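Local coordinates for protein pullulanase (Klebsiella oxytoca, PDB 2YOC) that hydrolyses alpha-1,6-glucosidic linkages in pullulan and related branched glucans, and is a substrate of the type 2 secretion system, at residues D20-V28 with A198-Y208. Sequence-based numbering, arbitrary orientation.
Sequences DVVVRLPDV and ADGEGKFTDRY
Leu-25 and Gly-202 meet where the N-terminal end of the modelled chain pairs with a turn some 170 residues further along the chain. Leu-25 N donates to Gly-202 O at 2.7 Å, and Phe-204 N donates to Val-23 O at 2.9 Å with an N-H...O angle of 166°. These two backbone bonds flank Arg-24 and Lys-203, an antiparallel non-hydrogen-bonded pair with their side chains on one face together. Val-22 approaches the same lysine: its CG1, anti to the backbone N (chi1 155°), lies 3.8 Å from Lys-203 CD, the valine crossing the extended aliphatic chain at about a right angle.

Val-23 and Phe-204 occupy the other, buried face. Val-23 CG1 lies 3.7 Å from Phe-204 CD1, while Val-23 O lies at the ring edge; Leu-25 CD1 reaches Phe-204 CE1 obliquely and also meets Ala-198 CB, which covers one face of the ring, offset toward its rim. Val-23 and Phe-204 both pack on Tyr-189 and Ile-252, from strands 185-191 and 248-254.

Farther along, Tyr-208 OH donates to Asp-20 OD2 at 3.2 Å, arriving from above the carboxylate plane, with ring and carboxylate planes 51° apart. Arg-187 makes a cation-pi contact with this tyrosine and a hydrogen bond to Val-21 O.

Gly-202, with positive phi, ends a type I beta turn begun by Asp-199, whose OD1 accepts from Lys-203 N at 2.8 Å. The N-terminal segment thus forms a short, weakly bonded antiparallel pairing with 202-204, lying over the beta-sheet of the pullulanase N2 domain, probably an E-set (immunoglobulin-like) fold.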
# COMPACT_ATOMS: atom_id res chain seq x y z
N ASP B 20 -41.04 -3.21 55.69
CA ASP B 20 -40.03 -2.83 54.68
C ASP B 20 -38.75 -2.22 55.30
O ASP B 20 -38.83 -1.28 56.10
CB ASP B 20 -40.65 -1.91 53.62
CG ASP B 20 -40.09 -2.12 52.21
OD1 ASP B 20 -39.38 -3.14 51.99
OD2 ASP B 20 -40.38 -1.28 51.32
N VAL B 21 -37.59 -2.78 54.93
CA VAL B 21 -36.25 -2.42 55.44
C VAL B 21 -35.88 -0.93 55.39
O VAL B 21 -36.09 -0.27 54.38
CB VAL B 21 -35.13 -3.32 54.85
CG1 VAL B 21 -33.86 -3.28 55.71
CG2 VAL B 21 -35.59 -4.76 54.64
N VAL B 22 -35.32 -0.43 56.50
CA VAL B 22 -34.85 0.94 56.57
C VAL B 22 -33.38 0.98 56.22
O VAL B 22 -32.60 0.21 56.77
CB VAL B 22 -35.16 1.62 57.92
CG1 VAL B 22 -34.19 2.77 58.24
CG2 VAL B 22 -36.60 2.12 57.94
N VAL B 23 -33.01 1.88 55.29
CA VAL B 23 -31.62 2.09 54.91
C VAL B 23 -30.94 2.89 56.02
O VAL B 23 -31.46 3.90 56.47
CB VAL B 23 -31.45 2.67 53.49
CG1 VAL B 23 -29.99 3.02 53.19
CG2 VAL B 23 -31.98 1.68 52.45
N ARG B 24 -29.84 2.35 56.54
CA ARG B 24 -29.10 2.97 57.63
C ARG B 24 -27.58 2.88 57.45
O ARG B 24 -27.08 2.05 56.68
CB ARG B 24 -29.55 2.41 58.99
CG ARG B 24 -29.67 0.89 59.07
CD ARG B 24 -29.74 0.41 60.51
NE ARG B 24 -28.43 0.29 61.15
CZ ARG B 24 -27.68 -0.81 61.12
NH1 ARG B 24 -28.08 -1.88 60.44
NH2 ARG B 24 -26.52 -0.84 61.76
N LEU B 25 -26.86 3.77 58.15
CA LEU B 25 -25.40 3.86 58.14
C LEU B 25 -24.76 2.66 58.90
O LEU B 25 -25.47 2.07 59.72
CB LEU B 25 -25.01 5.19 58.82
CG LEU B 25 -24.62 6.37 57.91
CD1 LEU B 25 -25.78 6.87 57.12
CD2 LEU B 25 -24.06 7.51 58.71
N PRO B 26 -23.47 2.27 58.71
CA PRO B 26 -22.90 1.15 59.50
C PRO B 26 -22.95 1.37 61.01
O PRO B 26 -22.82 2.52 61.43
CB PRO B 26 -21.46 1.04 58.99
CG PRO B 26 -21.14 2.37 58.42
CD PRO B 26 -22.45 2.82 57.80
N ASP B 27 -23.18 0.30 61.82
CA ASP B 27 -23.26 0.42 63.30
C ASP B 27 -21.89 0.70 63.93
O ASP B 27 -21.26 -0.17 64.52
CB ASP B 27 -24.02 -0.74 63.97
CG ASP B 27 -24.40 -0.50 65.44
OD1 ASP B 27 -24.39 0.68 65.88
OD2 ASP B 27 -24.77 -1.47 66.12
N VAL B 28 -21.44 1.93 63.75
CA VAL B 28 -20.16 2.47 64.21
C VAL B 28 -20.50 3.88 64.69
O VAL B 28 -21.15 4.63 63.94
CB VAL B 28 -19.14 2.51 63.03
CG1 VAL B 28 -17.94 3.42 63.36
CG2 VAL B 28 -18.67 1.10 62.63
N ALA B 198 -28.93 11.25 55.92
CA ALA B 198 -29.10 10.36 57.05
C ALA B 198 -29.40 11.24 58.27
O ALA B 198 -28.78 12.31 58.43
CB ALA B 198 -27.83 9.55 57.26
N ASP B 199 -30.34 10.82 59.14
CA ASP B 199 -30.70 11.57 60.35
C ASP B 199 -29.65 11.39 61.48
O ASP B 199 -28.58 10.83 61.22
CB ASP B 199 -32.14 11.20 60.83
CG ASP B 199 -32.40 9.75 61.22
OD1 ASP B 199 -31.41 8.98 61.33
OD2 ASP B 199 -33.57 9.40 61.46
N GLY B 200 -29.99 11.85 62.70
CA GLY B 200 -29.15 11.71 63.90
C GLY B 200 -28.86 10.27 64.29
O GLY B 200 -27.84 9.98 64.92
N GLU B 201 -29.75 9.34 63.85
CA GLU B 201 -29.68 7.89 64.05
C GLU B 201 -28.99 7.19 62.86
O GLU B 201 -28.80 5.97 62.89
CB GLU B 201 -31.09 7.31 64.24
CG GLU B 201 -31.76 7.67 65.56
CD GLU B 201 -33.28 7.57 65.53
OE1 GLU B 201 -33.81 6.49 65.18
OE2 GLU B 201 -33.94 8.59 65.85
N GLY B 202 -28.64 7.96 61.82
CA GLY B 202 -28.01 7.46 60.61
C GLY B 202 -28.95 6.66 59.72
O GLY B 202 -28.51 5.73 59.05
N LYS B 203 -30.25 7.04 59.70
CA LYS B 203 -31.30 6.41 58.89
C LYS B 203 -31.76 7.31 57.74
O LYS B 203 -31.80 8.54 57.86
CB LYS B 203 -32.51 6.02 59.75
CG LYS B 203 -32.27 4.94 60.79
CD LYS B 203 -33.59 4.58 61.47
CE LYS B 203 -33.43 3.66 62.65
NZ LYS B 203 -34.73 3.17 63.15
N PHE B 204 -32.14 6.67 56.62
CA PHE B 204 -32.66 7.34 55.44
C PHE B 204 -34.16 7.20 55.54
O PHE B 204 -34.74 6.16 55.18
CB PHE B 204 -32.05 6.78 54.15
CG PHE B 204 -30.58 7.12 54.01
CD1 PHE B 204 -29.61 6.35 54.65
CD2 PHE B 204 -30.16 8.21 53.26
CE1 PHE B 204 -28.25 6.67 54.53
CE2 PHE B 204 -28.80 8.52 53.14
CZ PHE B 204 -27.86 7.76 53.78
N THR B 205 -34.75 8.24 56.15
CA THR B 205 -36.16 8.43 56.47
C THR B 205 -36.99 9.08 55.34
O THR B 205 -38.23 9.00 55.36
CB THR B 205 -36.25 9.28 57.73
OG1 THR B 205 -35.48 10.46 57.50
CG2 THR B 205 -35.73 8.55 58.94
N ASP B 206 -36.30 9.76 54.37
CA ASP B 206 -36.92 10.41 53.20
C ASP B 206 -37.69 9.40 52.37
O ASP B 206 -37.32 8.23 52.30
CB ASP B 206 -35.88 11.08 52.29
CG ASP B 206 -35.01 12.12 52.93
OD1 ASP B 206 -35.49 13.26 53.11
OD2 ASP B 206 -33.78 11.90 53.02
N ARG B 207 -38.77 9.85 51.75
CA ARG B 207 -39.63 9.04 50.90
C ARG B 207 -38.78 8.36 49.79
O ARG B 207 -37.76 8.92 49.38
CB ARG B 207 -40.67 9.97 50.24
CG ARG B 207 -41.77 10.58 51.13
CD ARG B 207 -43.17 10.28 50.60
NE ARG B 207 -43.41 8.83 50.51
CZ ARG B 207 -44.57 8.25 50.21
NH1 ARG B 207 -45.65 9.00 49.97
NH2 ARG B 207 -44.67 6.93 50.15
N TYR B 208 -39.17 7.18 49.31
CA TYR B 208 -38.43 6.52 48.24
C TYR B 208 -39.36 5.75 47.34
O TYR B 208 -40.56 5.72 47.61
CB TYR B 208 -37.31 5.60 48.77
CG TYR B 208 -37.78 4.51 49.71
CD1 TYR B 208 -37.88 4.74 51.08
CD2 TYR B 208 -38.15 3.26 49.23
CE1 TYR B 208 -38.33 3.74 51.95
CE2 TYR B 208 -38.58 2.25 50.09
CZ TYR B 208 -38.68 2.50 51.45
OH TYR B 208 -39.13 1.53 52.32